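Local coordinates for protein putative pyridoxamine 5-phosphate-dependent dehydrase, Wbdk (Escherichia coli, PDB 2GMS) that removes the C3'-hydroxyl from GDP-4-keto-6-deoxy-D-mannose by a combined transamination-deoxygenation, a vitamin B6-dependent step in making L-colitose for the O-antigen, at residues Pro7-Thr12 with Ser186-His191; Asn136-Pro141 with Asn162-Gly167; Pro269-Val274 with Asn373-Leu378. All blocks are in the same frame, centred on the assembly; numbering follows the deposited sequence.

In the fold
Starting from the N terminus, Pro7-Thr12 precedes the first helix and meets Ser186-His191, so interaction 1 closes a very long loop that takes in most of the large sheet. Interaction 2 is nested inside that loop: Asn136-Pro141 and Asn162-Gly167 follow neighbouring parallel strands and close a short beta-alpha unit at the cofactor. Interaction 3 comes later in the chain, in series with the other two, and joins helix 255-286 to the loop between strand 368-372 and helix 379-388. The three touch in space. His190 bonds to the carbonyl of Cys163, Ser10 to the amide of Gln375, and Met166 packs near Ile272, linking cofactor site, N-terminal segment and C-terminal region.

Interaction 1 (Pro7-Thr12 with Ser186-His191); sequences PLASST and SFYSHH. With P0P ([4-(dihydroxymethyl)-5-hydroxy-6-methylpyridin-3-yl]methyl dihydrogen phosphate), chain D.
Tyr188 has its CG anti to the backbone N (chi1 -180°), and this carries the phenol out of the turn and over to Ala9 and Ser10. His190, two residues on, turns the other way: with CG beside its own N and anti to the carbonyl carbon (chi1 -82°), its imidazole leaves Pro7-Thr12 behind and heads for the cofactor. The Tyr188 ring meets the N-terminal segment obliquely. Its CE2 rests on the methyl of Ala9, with CE2 to CB at 3.7 Å, while CE1 lies 3.8 Å from the carbonyl O of Ser10. The hydroxyl ends against the backbone, OH being 3.5 Å from Ser10 C, and no hydrogen bond crosses between the segments. Behind it, the CB of Tyr188 sits above the centre of the Phe187 ring.

Residues Phe187 to His190 form a type II beta turn, closed by a weak bond from His190 N to Phe187 O (3.1 Å), with Ser189 at the third position adopting positive phi. In the aspartate aminotransferase fold the residue at this position is normally the lysine that forms the Schiff base with PLP; here His190 stands at the cofactor and is the probable proton donor and acceptor. The cofactor is present as its hydrated aldehyde, consistent with the absence of a Schiff-base lysine. Its O4A hydroxyl lies in the plane of the imidazole, at the edge, 3.2 Å from His190 CE1. A hydrogen bond from ND1 to the carbonyl of Cys163 and an edge-to-face contact with Phe304 help fix the ring's rotation. Phe187 borders the phosphate, its CB 3.6 Å from O2P.

Ser10 OG bonds to Gln375 and Thr12 OG1 to Gln264 of helix 255-286, while Tyr188 also packs on Thr31 of the second subunit.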
loop_
_atom_site.group_PDB
_atom_site.type_symbol
_atom_site.label_atom_id
_atom_site.label_comp_id
_atom_site.label_asym_id
_atom_site.label_seq_id
_atom_site.Cartn_x
_atom_site.Cartn_y
_atom_site.Cartn_z
ATOM N N PRO A 7 4.544 30.120 -0.680
ATOM C CA PRO A 7 4.326 28.769 -0.220
ATOM C C PRO A 7 5.052 27.732 -1.025
ATOM O O PRO A 7 5.376 27.907 -2.202
ATOM C CB PRO A 7 2.829 28.525 -0.351
ATOM C CG PRO A 7 2.329 29.565 -1.336
ATOM C CD PRO A 7 3.364 30.676 -1.376
ATOM N N LEU A 8 5.322 26.629 -0.353
ATOM C CA LEU A 8 6.008 25.564 -1.027
ATOM C C LEU A 8 5.029 24.896 -1.957
ATOM O O LEU A 8 5.393 24.541 -3.074
ATOM C CB LEU A 8 6.552 24.525 -0.034
ATOM C CG LEU A 8 7.833 24.965 0.655
ATOM C CD1 LEU A 8 8.077 24.086 1.870
ATOM C CD2 LEU A 8 8.999 24.875 -0.322
ATOM N N ALA A 9 3.781 24.752 -1.476
ATOM C CA ALA A 9 2.715 24.083 -2.231
ATOM C C ALA A 9 1.472 24.893 -2.604
ATOM O O ALA A 9 1.207 25.986 -2.104
ATOM C CB ALA A 9 2.274 22.791 -1.540
ATOM N N SER A 10 0.688 24.283 -3.489
ATOM C CA SER A 10 -0.541 24.842 -3.979
ATOM C C SER A 10 -1.405 23.752 -4.581
ATOM O O SER A 10 -0.929 22.669 -4.930
ATOM C CB SER A 10 -0.282 25.894 -5.042
ATOM O OG SER A 10 -0.027 25.286 -6.296
ATOM N N SER A 11 -2.686 24.077 -4.735
ATOM C CA SER A 11 -3.593 23.132 -5.325
ATOM C C SER A 11 -3.579 23.307 -6.824
ATOM O O SER A 11 -3.412 24.412 -7.356
ATOM C CB SER A 11 -5.009 23.218 -4.768
ATOM O OG SER A 11 -5.916 22.559 -5.642
ATOM N N THR A 12 -3.750 22.174 -7.486
ATOM C CA THR A 12 -3.739 22.106 -8.926
ATOM C C THR A 12 -5.146 21.876 -9.434
ATOM O O THR A 12 -5.370 21.611 -10.614
ATOM C CB THR A 12 -2.861 20.907 -9.353
ATOM O OG1 THR A 12 -3.349 19.687 -8.787
ATOM C CG2 THR A 12 -1.401 21.111 -8.950
ATOM N N SER A 186 1.566 11.084 -7.821
ATOM C CA SER A 186 0.504 12.054 -7.984
ATOM C C SER A 186 -0.016 12.498 -6.624
ATOM O O SER A 186 -1.181 12.826 -6.408
ATOM C CB SER A 186 -0.594 11.626 -8.926
ATOM O OG SER A 186 -1.283 10.528 -8.366
ATOM N N PHE A 187 0.894 12.493 -5.668
ATOM C CA PHE A 187 0.523 12.936 -4.348
ATOM C C PHE A 187 0.362 14.462 -4.384
ATOM O O PHE A 187 0.834 15.131 -5.312
ATOM C CB PHE A 187 1.652 12.588 -3.360
ATOM C CG PHE A 187 1.366 13.077 -1.959
ATOM C CD1 PHE A 187 0.339 12.507 -1.211
ATOM C CD2 PHE A 187 2.120 14.095 -1.371
ATOM C CE1 PHE A 187 0.071 12.940 0.087
ATOM C CE2 PHE A 187 1.868 14.541 -0.071
ATOM C CZ PHE A 187 0.826 13.968 0.658
ATOM N N TYR A 188 -0.281 15.017 -3.349
ATOM C CA TYR A 188 -0.479 16.451 -3.213
ATOM C C TYR A 188 0.807 17.219 -3.506
ATOM O O TYR A 188 1.900 16.895 -3.020
ATOM C CB TYR A 188 -0.946 16.864 -1.800
ATOM C CG TYR A 188 -1.158 18.375 -1.651
ATOM C CD1 TYR A 188 -2.186 19.034 -2.331
ATOM C CD2 TYR A 188 -0.337 19.158 -0.833
ATOM C CE1 TYR A 188 -2.401 20.411 -2.227
ATOM C CE2 TYR A 188 -0.534 20.541 -0.709
ATOM C CZ TYR A 188 -1.566 21.173 -1.409
ATOM O OH TYR A 188 -1.759 22.532 -1.297
ATOM N N SER A 189 0.631 18.263 -4.310
ATOM C CA SER A 189 1.728 19.128 -4.675
ATOM C C SER A 189 2.758 18.572 -5.627
ATOM O O SER A 189 3.872 19.052 -5.678
ATOM C CB SER A 189 2.368 19.836 -3.501
ATOM O OG SER A 189 2.370 21.210 -3.835
ATOM N N HIS A 190 2.409 17.566 -6.394
ATOM C CA HIS A 190 3.356 17.085 -7.359
ATOM C C HIS A 190 2.979 17.761 -8.658
ATOM O O HIS A 190 2.163 18.662 -8.599
ATOM C CB HIS A 190 3.278 15.556 -7.436
ATOM C CG HIS A 190 4.100 15.045 -6.316
ATOM N ND1 HIS A 190 5.247 14.277 -6.524
ATOM C CD2 HIS A 190 3.963 15.283 -4.975
ATOM C CE1 HIS A 190 5.750 14.035 -5.314
ATOM N NE2 HIS A 190 5.004 14.625 -4.359
ATOM N N HIS A 191 3.525 17.356 -9.798
ATOM C CA HIS A 191 3.144 17.970 -11.073
ATOM C C HIS A 191 1.625 17.924 -11.300
ATOM O O HIS A 191 0.986 18.879 -11.757
ATOM C CB HIS A 191 3.965 17.399 -12.241
ATOM C CG HIS A 191 5.378 17.905 -12.161
ATOM N ND1 HIS A 191 6.337 17.287 -11.353
ATOM C CD2 HIS A 191 5.958 18.980 -12.775
ATOM C CE1 HIS A 191 7.459 17.995 -11.497
ATOM N NE2 HIS A 191 7.262 19.010 -12.337
HETATM O O3 P0P D . 10.238 12.383 -4.101
HETATM N N1 P0P D . 10.378 8.867 -4.598
HETATM C C2 P0P D . 10.738 10.135 -4.613
HETATM C C2A P0P D . 12.056 10.558 -5.213
HETATM C C3 P0P D . 9.904 11.082 -4.085
HETATM C C4 P0P D . 8.685 10.684 -3.540
HETATM C C4A P0P D . 7.755 11.745 -2.998
HETATM O O4A P0P D . 8.138 13.000 -3.502
HETATM O O4B P0P D . 7.794 11.779 -1.604
HETATM C C5 P0P D . 8.335 9.317 -3.453
HETATM C C6 P0P D . 9.219 8.460 -4.061
HETATM C C5A P0P D . 7.077 9.072 -2.989
HETATM O O4P P0P D . 5.891 9.230 -3.625
HETATM P P P0P D . 4.640 9.177 -2.631
HETATM O O1P P0P D . 4.791 10.322 -1.709
HETATM O O2P P0P D . 3.355 9.391 -3.583
HETATM O O3P P0P D . 4.523 7.789 -1.823
#

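Interaction 2 (Asn136-Pro141 with Asn162-Gly167). With P0P ([4-(dihydroxymethyl)-5-hydroxy-6-methylpyridin-3-yl]methyl dihydrogen phosphate), chain D.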
loop_
_atom_site.group_PDB
_atom_site.type_symbol
_atom_site.label_atom_id
_atom_site.label_comp_id
_atom_site.label_asym_id
_atom_site.label_seq_id
_atom_site.Cartn_x
_atom_site.Cartn_y
_atom_site.Cartn_z
ATOM N N ASN A 136 15.407 11.101 -10.889
ATOM C CA ASN A 136 15.522 12.393 -11.573
ATOM C C ASN A 136 15.128 13.426 -10.541
ATOM O O ASN A 136 13.950 13.581 -10.234
ATOM C CB ASN A 136 14.633 12.448 -12.814
ATOM C CG ASN A 136 14.974 11.326 -13.753
ATOM O OD1 ASN A 136 16.134 11.189 -14.155
ATOM N ND2 ASN A 136 13.972 10.525 -14.123
ATOM N N LEU A 137 16.118 14.075 -9.930
ATOM C CA LEU A 137 15.842 14.997 -8.848
ATOM C C LEU A 137 15.319 16.373 -9.178
ATOM O O LEU A 137 15.885 17.089 -9.993
ATOM C CB LEU A 137 17.063 15.145 -7.930
ATOM C CG LEU A 137 16.744 15.180 -6.435
ATOM C CD1 LEU A 137 16.346 13.807 -5.915
ATOM C CD2 LEU A 137 17.954 15.709 -5.671
ATOM N N LEU A 138 14.255 16.725 -8.454
ATOM C CA LEU A 138 13.624 18.021 -8.526
ATOM C C LEU A 138 13.146 18.459 -9.894
ATOM O O LEU A 138 13.012 19.644 -10.119
ATOM C CB LEU A 138 14.590 19.086 -7.996
ATOM C CG LEU A 138 14.932 18.950 -6.506
ATOM C CD1 LEU A 138 15.718 20.185 -6.069
ATOM C CD2 LEU A 138 13.696 18.818 -5.632
ATOM N N GLY A 139 12.881 17.518 -10.778
ATOM C CA GLY A 139 12.406 17.855 -12.090
ATOM C C GLY A 139 13.487 17.661 -13.128
ATOM O O GLY A 139 13.208 17.666 -14.323
ATOM N N ASN A 140 14.719 17.488 -12.663
ATOM C CA ASN A 140 15.905 17.377 -13.519
ATOM C C ASN A 140 16.299 15.963 -13.921
ATOM O O ASN A 140 16.692 15.139 -13.106
ATOM C CB ASN A 140 17.109 18.102 -12.860
ATOM C CG ASN A 140 18.207 18.544 -13.805
ATOM O OD1 ASN A 140 17.970 18.884 -14.978
ATOM N ND2 ASN A 140 19.427 18.573 -13.274
ATOM N N PRO A 141 16.239 15.689 -15.218
ATOM C CA PRO A 141 16.594 14.365 -15.707
ATOM C C PRO A 141 18.084 14.083 -15.609
ATOM O O PRO A 141 18.933 14.973 -15.572
ATOM C CB PRO A 141 16.224 14.371 -17.198
ATOM C CG PRO A 141 16.093 15.832 -17.609
ATOM C CD PRO A 141 15.899 16.633 -16.329
ATOM N N ASN A 162 10.892 8.429 -11.002
ATOM C CA ASN A 162 10.546 9.707 -11.618
ATOM C C ASN A 162 9.453 10.455 -10.845
ATOM O O ASN A 162 8.711 11.263 -11.424
ATOM C CB ASN A 162 10.091 9.514 -13.086
ATOM C CG ASN A 162 10.268 10.779 -13.907
ATOM O OD1 ASN A 162 11.327 11.399 -13.815
ATOM N ND2 ASN A 162 9.253 11.169 -14.687
ATOM N N CYS A 163 9.389 10.180 -9.541
ATOM C CA CYS A 163 8.411 10.785 -8.652
ATOM C C CYS A 163 8.456 12.305 -8.540
ATOM O O CYS A 163 7.489 12.898 -8.096
ATOM C CB CYS A 163 8.329 10.102 -7.275
ATOM S SG CYS A 163 7.661 8.432 -7.470
ATOM N N GLU A 164 9.557 12.953 -8.935
ATOM C CA GLU A 164 9.684 14.415 -8.878
ATOM C C GLU A 164 9.832 15.072 -10.241
ATOM O O GLU A 164 9.861 16.304 -10.341
ATOM C CB GLU A 164 10.926 14.852 -8.073
ATOM C CG GLU A 164 10.826 14.437 -6.583
ATOM C CD GLU A 164 12.103 14.688 -5.809
ATOM O OE1 GLU A 164 13.084 15.229 -6.296
ATOM O OE2 GLU A 164 12.049 14.251 -4.571
ATOM N N SER A 165 9.959 14.250 -11.283
ATOM C CA SER A 165 10.205 14.800 -12.589
ATOM C C SER A 165 9.208 14.493 -13.694
ATOM O O SER A 165 9.538 14.459 -14.888
ATOM C CB SER A 165 11.663 14.610 -12.984
ATOM O OG SER A 165 12.518 15.014 -11.918
ATOM N N MET A 166 7.962 14.317 -13.298
ATOM C CA MET A 166 6.981 14.086 -14.301
ATOM C C MET A 166 7.056 15.233 -15.304
ATOM O O MET A 166 7.062 16.402 -14.923
ATOM C CB MET A 166 5.588 14.119 -13.676
ATOM C CG MET A 166 4.503 14.023 -14.746
ATOM S SD MET A 166 2.828 14.000 -14.056
ATOM C CE MET A 166 2.747 12.312 -13.402
ATOM N N GLY A 167 7.077 14.895 -16.587
ATOM C CA GLY A 167 7.100 15.918 -17.617
ATOM C C GLY A 167 8.492 16.336 -18.084
ATOM O O GLY A 167 8.626 17.105 -19.034
HETATM O O3 P0P D . 10.238 12.383 -4.101
HETATM N N1 P0P D . 10.378 8.867 -4.598
HETATM C C2 P0P D . 10.738 10.135 -4.613
HETATM C C2A P0P D . 12.056 10.558 -5.213
HETATM C C3 P0P D . 9.904 11.082 -4.085
HETATM C C4 P0P D . 8.685 10.684 -3.540
HETATM C C4A P0P D . 7.755 11.745 -2.998
HETATM O O4A P0P D . 8.138 13.000 -3.502
HETATM O O4B P0P D . 7.794 11.779 -1.604
HETATM C C5 P0P D . 8.335 9.317 -3.453
HETATM C C6 P0P D . 9.219 8.460 -4.061
HETATM C C5A P0P D . 7.077 9.072 -2.989
HETATM O O4P P0P D . 5.891 9.230 -3.625
HETATM P P P0P D . 4.640 9.177 -2.631
HETATM O O1P P0P D . 4.791 10.322 -1.709
HETATM O O2P P0P D . 3.355 9.391 -3.583
HETATM O O3P P0P D . 4.523 7.789 -1.823
#
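Glu164 supplies the main polar link: its OE1 takes the backbone N-H of Leu138 at 2.9 Å, nearly straight (163°), on the anti lone pair. With CG anti to the carbonyl carbon (chi1 -64°), the extended chain sets the carboxylate there. The other oxygen, OE2, accepts the O3 hydroxyl of the cofactor at 2.6 Å, so the carboxylate bridges loop and ligand and is held through both oxygens. Asn136 ND2 donates to Asn162 OD1 (2.8 Å), approaching from above the carbonyl plane of Asn162; the Asn136 amide also bonds to Glu160 through ND2 and to Asn142 through OD1. Ser165 OG appears to donate to Asn136 O, although its position is less certain.

Van der Waals contacts complete the fit. Leu137 CD1 and Leu138 CD2 run alongside the glutamate, 3.6 Å and 3.7 Å from its OE1. Cys163 lies against one face of the pyridine ring, its CB 3.6 Å from N1. Gly139 CA makes a CH...O contact with Glu164 O.

Both loops leave the ends of adjacent parallel strands, 129-135 and 157-161, which helix 144-151 connects in a beta-alpha-beta crossover. Strand 181-185 lies beside Cys163, and Met166 packs on helix 34-47.

Interaction 3 (Pro269-Val274 with Asn373-Leu378). With MG (magnesium ion), chain C.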
loop_
_atom_site.group_PDB
_atom_site.type_symbol
_atom_site.label_atom_id
_atom_site.label_comp_id
_atom_site.label_asym_id
_atom_site.label_seq_id
_atom_site.Cartn_x
_atom_site.Cartn_y
_atom_site.Cartn_z
ATOM N N PRO A 269 0.372 19.786 -19.671
ATOM C CA PRO A 269 1.227 20.549 -20.564
ATOM C C PRO A 269 1.298 22.015 -20.172
ATOM O O PRO A 269 2.356 22.613 -20.263
ATOM C CB PRO A 269 0.637 20.397 -21.966
ATOM C CG PRO A 269 -0.407 19.282 -21.870
ATOM C CD PRO A 269 -0.729 19.096 -20.397
ATOM N N ARG A 270 0.167 22.582 -19.728
ATOM C CA ARG A 270 0.128 23.977 -19.319
ATOM C C ARG A 270 0.875 24.128 -18.012
ATOM O O ARG A 270 1.597 25.086 -17.801
ATOM C CB ARG A 270 -1.272 24.618 -19.247
ATOM C CG ARG A 270 -1.234 26.159 -19.126
ATOM C CD ARG A 270 -2.411 26.829 -18.357
ATOM N NE ARG A 270 -3.125 27.917 -19.083
ATOM C CZ ARG A 270 -4.226 28.629 -18.689
ATOM N NH1 ARG A 270 -4.845 28.434 -17.517
ATOM N NH2 ARG A 270 -4.737 29.561 -19.519
ATOM N N PHE A 271 0.720 23.135 -17.147
ATOM C CA PHE A 271 1.415 23.211 -15.892
ATOM C C PHE A 271 2.918 23.289 -16.102
ATOM O O PHE A 271 3.635 24.096 -15.493
ATOM C CB PHE A 271 1.080 21.971 -15.037
ATOM C CG PHE A 271 -0.318 21.954 -14.446
ATOM C CD1 PHE A 271 -0.806 20.807 -13.813
ATOM C CD2 PHE A 271 -1.156 23.071 -14.516
ATOM C CE1 PHE A 271 -2.085 20.766 -13.249
ATOM C CE2 PHE A 271 -2.440 23.053 -13.969
ATOM C CZ PHE A 271 -2.900 21.896 -13.332
ATOM N N ILE A 272 3.397 22.413 -16.971
ATOM C CA ILE A 272 4.802 22.337 -17.252
ATOM C C ILE A 272 5.299 23.621 -17.866
ATOM O O ILE A 272 6.390 24.099 -17.593
ATOM C CB ILE A 272 5.125 21.185 -18.191
ATOM C CG1 ILE A 272 4.756 19.837 -17.585
ATOM C CG2 ILE A 272 6.622 21.196 -18.542
ATOM C CD1 ILE A 272 5.439 19.590 -16.240
ATOM N N SER A 273 4.488 24.155 -18.746
ATOM C CA SER A 273 4.855 25.372 -19.405
ATOM C C SER A 273 4.991 26.512 -18.392
ATOM O O SER A 273 5.956 27.264 -18.445
ATOM C CB SER A 273 3.861 25.692 -20.511
ATOM O OG SER A 273 4.173 26.947 -21.065
ATOM N N VAL A 274 4.044 26.642 -17.466
ATOM C CA VAL A 274 4.120 27.701 -16.496
ATOM C C VAL A 274 5.345 27.566 -15.577
ATOM O O VAL A 274 6.036 28.543 -15.281
ATOM C CB VAL A 274 2.812 27.861 -15.731
ATOM C CG1 VAL A 274 2.987 28.765 -14.509
ATOM C CG2 VAL A 274 1.779 28.492 -16.643
ATOM N N ASN A 373 8.087 25.796 -6.582
ATOM C CA ASN A 373 7.774 26.166 -7.961
ATOM C C ASN A 373 6.350 25.659 -8.105
ATOM O O ASN A 373 6.020 24.660 -7.481
ATOM C CB ASN A 373 8.735 25.680 -9.083
ATOM C CG ASN A 373 8.491 26.381 -10.409
ATOM O OD1 ASN A 373 7.869 27.455 -10.424
ATOM N ND2 ASN A 373 8.981 25.790 -11.512
ATOM N N HIS A 374 5.506 26.384 -8.825
ATOM C CA HIS A 374 4.112 26.021 -8.962
ATOM C C HIS A 374 3.659 26.220 -10.387
ATOM O O HIS A 374 4.342 26.878 -11.150
ATOM C CB HIS A 374 3.207 26.906 -8.060
ATOM C CG HIS A 374 3.697 27.126 -6.670
ATOM N ND1 HIS A 374 3.842 26.076 -5.784
ATOM C CD2 HIS A 374 4.072 28.264 -6.033
ATOM C CE1 HIS A 374 4.335 26.573 -4.656
ATOM N NE2 HIS A 374 4.477 27.885 -4.766
ATOM N N GLN A 375 2.468 25.711 -10.692
ATOM C CA GLN A 375 1.849 25.813 -12.003
ATOM C C GLN A 375 1.130 27.147 -12.223
ATOM O O GLN A 375 0.282 27.282 -13.108
ATOM C CB GLN A 375 0.887 24.634 -12.246
ATOM C CG GLN A 375 -0.395 24.752 -11.427
ATOM C CD GLN A 375 -0.112 24.549 -9.970
ATOM O OE1 GLN A 375 0.846 23.849 -9.599
ATOM N NE2 GLN A 375 -0.964 25.154 -9.150
ATOM N N ILE A 376 1.508 28.141 -11.418
ATOM C CA ILE A 376 0.988 29.510 -11.429
ATOM C C ILE A 376 2.174 30.471 -11.535
ATOM O O ILE A 376 3.218 30.221 -10.951
ATOM C CB ILE A 376 0.306 29.657 -10.066
ATOM C CG1 ILE A 376 -1.195 29.509 -10.138
ATOM C CG2 ILE A 376 0.778 30.801 -9.168
ATOM C CD1 ILE A 376 -1.739 28.674 -8.983
ATOM N N GLU A 377 2.067 31.570 -12.267
ATOM C CA GLU A 377 3.215 32.460 -12.383
ATOM C C GLU A 377 3.640 32.995 -11.028
ATOM O O GLU A 377 2.800 33.324 -10.185
ATOM C CB GLU A 377 3.042 33.548 -13.434
ATOM C CG GLU A 377 2.002 34.620 -13.025
ATOM C CD GLU A 377 2.554 35.744 -12.173
ATOM O OE1 GLU A 377 3.753 35.958 -11.965
ATOM O OE2 GLU A 377 1.576 36.448 -11.656
ATOM N N LEU A 378 4.946 33.059 -10.837
ATOM C CA LEU A 378 5.518 33.482 -9.572
ATOM C C LEU A 378 6.449 34.672 -9.752
ATOM O O LEU A 378 7.387 34.852 -8.976
ATOM C CB LEU A 378 6.326 32.294 -8.946
ATOM C CG LEU A 378 5.499 31.121 -8.412
ATOM C CD1 LEU A 378 6.390 29.933 -8.076
ATOM C CD2 LEU A 378 4.810 31.570 -7.134
HETATM MG MG MG C . 1.654 37.685 -9.933
#
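Gln375 meets Phe271 through its methylenes rather than its amide: CG stands over one face of the phenyl ring, 3.9 Å from the centroid and 27° off the normal, a CH-pi contact displaced toward the rim. CB comes in closer still, 3.4 Å from Phe271 CD2. The side chain gets there because CG lies between the backbone N and the carbonyl carbon (chi1 73°), after which a bend at chi2 takes the amide off the ring; amide and ring planes end up 61° apart. The amide nitrogen then bonds to Ser10 OG, so the aliphatic half of one glutamine covers an aromatic face while its polar half holds the N-terminal segment.

One helical turn on, Val274 presses into the backbone of the loop. Its CG1, anti to the backbone N, reaches Gln375 C at 3.4 Å and Ile376 N at 3.5 Å, and continues to Glu377 N at 3.7 Å. CG2 touches Gln375 O more loosely, at 4.0 Å. No hydrogen bond joins the two segments directly; contact is by van der Waals fit, while Asn278, further along the same helix, bonds to Asn373, Ile376 and Leu378 and so grips the loop by polar means.

Beyond the helix surface, Glu377 binds a magnesium ion through OE2 at 2.1 Å, and its OE1 accepts the N-H of Phe379. Leu378 occupies the N-cap position, where helix 379-388 begins.

Helix 255-286 probably corresponds to the long helix that in the aspartate aminotransferase fold runs from the large cofactor-binding domain into the C-terminal one, and here it packs against the loop between strand 368-372 and helix 379-388.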